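Local coordinates for protein terminase large subunit (Thermus phage G20c, PDB 5M1F) that probably drives ATP-powered packaging of viral DNA into empty capsids and, through its RNase H-like nuclease domain, cuts the genome to begin and end packaging, at residues Q76-K81 with D108-N113. Numbering follows the deposited sequence.
Sequences QVARLK and DAQGIN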
ATOM      1  N   GLN A  76       2.491   1.469  15.576  1.00 43.95           N
ATOM      2  CA  GLN A  76       2.385   1.542  14.110  1.00 44.20           C
ATOM      3  C   GLN A  76       2.862   2.882  13.569  1.00 43.60           C
ATOM      4  O   GLN A  76       3.647   2.943  12.631  1.00 39.70           O
ATOM      5  CB  GLN A  76       0.938   1.364  13.678  1.00 45.27           C
ATOM      6  CG  GLN A  76       0.353   0.002  13.966  1.00 51.64           C
ATOM      7  CD  GLN A  76      -1.028  -0.161  13.373  1.00 56.59           C
ATOM      8  OE1 GLN A  76      -1.239   0.115  12.199  1.00 59.83           O
ATOM      9  NE2 GLN A  76      -1.976  -0.613  14.178  1.00 60.46           N
ATOM     10  N   VAL A  77       2.385   3.962  14.169  1.00 44.67           N
ATOM     11  CA  VAL A  77       2.775   5.296  13.733  1.00 48.01           C
ATOM     12  C   VAL A  77       4.265   5.528  13.938  1.00 49.11           C
ATOM     13  O   VAL A  77       4.940   6.060  13.056  1.00 55.56           O
ATOM     14  CB  VAL A  77       1.923   6.382  14.419  1.00 51.84           C
ATOM     15  CG1 VAL A  77       2.440   7.777  14.079  1.00 53.62           C
ATOM     16  CG2 VAL A  77       0.465   6.252  13.981  1.00 51.40           C
ATOM     17  N   ALA A  78       4.799   5.093  15.069  1.00 51.71           N
ATOM     18  CA  ALA A  78       6.237   5.257  15.337  1.00 52.84           C
ATOM     19  C   ALA A  78       7.103   4.461  14.360  1.00 52.45           C
ATOM     20  O   ALA A  78       8.200   4.898  14.013  1.00 54.83           O
ATOM     21  CB  ALA A  78       6.565   4.855  16.775  1.00 57.79           C
ATOM     22  N   ARG A  79       6.634   3.296  13.921  1.00 50.61           N
ATOM     23  CA  ARG A  79       7.319   2.597  12.825  1.00 50.72           C
ATOM     24  C   ARG A  79       7.136   3.324  11.469  1.00 48.28           C
ATOM     25  O   ARG A  79       8.047   3.329  10.651  1.00 45.71           O
ATOM     26  CB  ARG A  79       6.935   1.117  12.768  1.00 56.17           C
ATOM     27  CG  ARG A  79       7.763   0.274  13.741  1.00 65.18           C
ATOM     28  CD  ARG A  79       7.099  -1.043  14.117  1.00 74.63           C
ATOM     29  NE  ARG A  79       7.824  -1.747  15.194  1.00 80.23           N
ATOM     30  CZ  ARG A  79       8.852  -2.591  15.033  1.00 81.76           C
ATOM     31  NH1 ARG A  79       9.410  -3.156  16.104  1.00 87.69           N
ATOM     32  NH2 ARG A  79       9.339  -2.889  13.827  1.00 83.55           N
ATOM     33  N   LEU A  80       5.991   3.970  11.256  1.00 47.08           N
ATOM     34  CA  LEU A  80       5.754   4.741  10.035  1.00 48.10           C
ATOM     35  C   LEU A  80       6.698   5.929  10.002  1.00 50.92           C
ATOM     36  O   LEU A  80       7.361   6.182   8.980  1.00 48.71           O
ATOM     37  CB  LEU A  80       4.298   5.225   9.940  1.00 45.56           C
ATOM     38  CG  LEU A  80       3.968   6.100   8.717  1.00 48.47           C
ATOM     39  CD1 LEU A  80       4.383   5.432   7.404  1.00 47.49           C
ATOM     40  CD2 LEU A  80       2.494   6.469   8.688  1.00 47.03           C
ATOM     41  N   LYS A  81       6.763   6.643  11.125  1.00 51.36           N
ATOM     42  CA  LYS A  81       7.663   7.779  11.244  1.00 53.50           C
ATOM     43  C   LYS A  81       9.096   7.399  10.890  1.00 50.76           C
ATOM     44  O   LYS A  81       9.712   8.007  10.022  1.00 47.54           O
ATOM     45  CB  LYS A  81       7.632   8.370  12.651  1.00 59.97           C
ATOM     46  CG  LYS A  81       8.483   9.631  12.789  1.00 65.29           C
ATOM     47  CD  LYS A  81       8.108  10.457  14.009  1.00 69.50           C
ATOM     48  CE  LYS A  81       8.831  11.795  14.025  1.00 73.62           C
ATOM     49  NZ  LYS A  81       8.701  12.468  15.353  1.00 78.79           N
ATOM     50  N   ASP A 108      -1.348  12.770  13.753  1.00 55.08           N
ATOM     51  CA  ASP A 108      -1.172  14.196  14.110  1.00 61.05           C
ATOM     52  C   ASP A 108      -0.212  14.381  15.277  1.00 59.86           C
ATOM     53  O   ASP A 108       0.735  15.161  15.176  1.00 64.73           O
ATOM     54  CB  ASP A 108      -2.495  14.863  14.492  1.00 62.36           C
ATOM     55  CG  ASP A 108      -3.549  14.742  13.423  1.00 67.63           C
ATOM     56  OD1 ASP A 108      -3.218  14.402  12.266  1.00 69.92           O
ATOM     57  OD2 ASP A 108      -4.728  14.972  13.766  1.00 78.00           O
ATOM     58  N   ALA A 109      -0.453  13.640  16.361  1.00 59.71           N
ATOM     59  CA  ALA A 109       0.353  13.723  17.595  1.00 63.87           C
ATOM     60  C   ALA A 109       1.853  13.555  17.352  1.00 63.48           C
ATOM     61  O   ALA A 109       2.639  14.434  17.701  1.00 62.38           O
ATOM     62  CB  ALA A 109      -0.133  12.701  18.622  1.00 62.48           C
ATOM     63  N   GLN A 110       2.238  12.439  16.727  1.00 69.68           N
ATOM     64  CA  GLN A 110       3.652  12.168  16.399  1.00 65.74           C
ATOM     65  C   GLN A 110       4.196  13.075  15.278  1.00 64.54           C
ATOM     66  O   GLN A 110       5.402  13.101  15.035  1.00 70.18           O
ATOM     67  CB  GLN A 110       3.857  10.685  16.048  1.00 66.34           C
ATOM     68  CG  GLN A 110       3.481   9.738  17.188  1.00 68.09           C
ATOM     69  CD  GLN A 110       4.050   8.316  17.059  1.00 68.74           C
ATOM     70  OE1 GLN A 110       5.187   8.110  16.618  1.00 63.94           O
ATOM     71  NE2 GLN A 110       3.252   7.323  17.473  1.00 69.13           N
ATOM     72  N   GLY A 111       3.313  13.800  14.589  1.00 65.38           N
ATOM     73  CA  GLY A 111       3.717  14.874  13.676  1.00 67.38           C
ATOM     74  C   GLY A 111       4.214  14.311  12.360  1.00 70.80           C
ATOM     75  O   GLY A 111       5.355  14.553  11.962  1.00 76.17           O
ATOM     76  N   ILE A 112       3.356  13.526  11.717  1.00 67.23           N
ATOM     77  CA  ILE A 112       3.644  12.903  10.425  1.00 66.97           C
ATOM     78  C   ILE A 112       3.072  13.806   9.329  1.00 64.03           C
ATOM     79  O   ILE A 112       2.000  14.382   9.498  1.00 62.10           O
ATOM     80  CB  ILE A 112       2.982  11.503  10.299  1.00 65.27           C
ATOM     81  CG1 ILE A 112       3.345  10.587  11.482  1.00 65.04           C
ATOM     82  CG2 ILE A 112       3.358  10.837   8.981  1.00 66.08           C
ATOM     83  CD1 ILE A 112       4.771  10.093  11.489  1.00 62.31           C
ATOM     84  N   ASN A 113       3.785  13.911   8.212  1.00 62.55           N
ATOM     85  CA  ASN A 113       3.296  14.650   7.051  1.00 64.29           C
ATOM     86  C   ASN A 113       2.584  13.694   6.095  1.00 57.61           C
ATOM     87  O   ASN A 113       3.205  12.888   5.397  1.00 52.30           O
ATOM     88  CB  ASN A 113       4.439  15.449   6.404  1.00 68.86           C
ATOM     89  CG  ASN A 113       4.913  16.606   7.304  1.00 72.36           C
ATOM     90  OD1 ASN A 113       4.470  16.741   8.459  1.00 74.52           O
ATOM     91  ND2 ASN A 113       5.808  17.435   6.787  1.00 70.36           N
TER
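V77 pushes its CG1 methyl against the carboxamide of Q110, meeting CD at 3.4 Å. That branch lies anti to the backbone N (chi1 174°), which turns it out of helix 73-86 toward helix 102-110 and the turn that follows it. The Q110 chain runs extended to helix 73-86 and lays its amide along V77 and A78: its NE2 is against V77 CB and CG1, 3.5 Å from each, while OE1 comes to 3.3 Å from A78 CA. OE1 is also near A78 N, but at too poor an angle to bond. The amide nitrogen holds the group in place, bonding to E106 OE2 within its own helix and to S74 O across on helix 73-86. One turn further along helix 73-86, toward K81, I112 continues the apolar seam. Its CG1 packs 3.9 Å from V77 CG1, and its CD1 sits 3.5 Å from K81 CB, against the root of the lysine chain. L80, buried, adds a looser touch, CD2 to I112 CG2 at 4.5 Å, and both side chains also rest on V92 of strand 91-95. G111, with positive phi, closes helix 102-110 in a Schellman motif, and after it the I112 side chain points toward helix 73-86. The solvent side is looser: the exposed K81 stretches past I112, and its NZ makes only a weak hydrogen bond, 3.4 Å, to Q110 O. Two helices flanking one face of the RNase H-like sheet are thus joined chiefly by methyl and methylene packing beside a carboxamide whose NE2 is hydrogen-bonded twice; the lysine's charge probably adds only a mild electrostatic pull on the Q110 carbonyl.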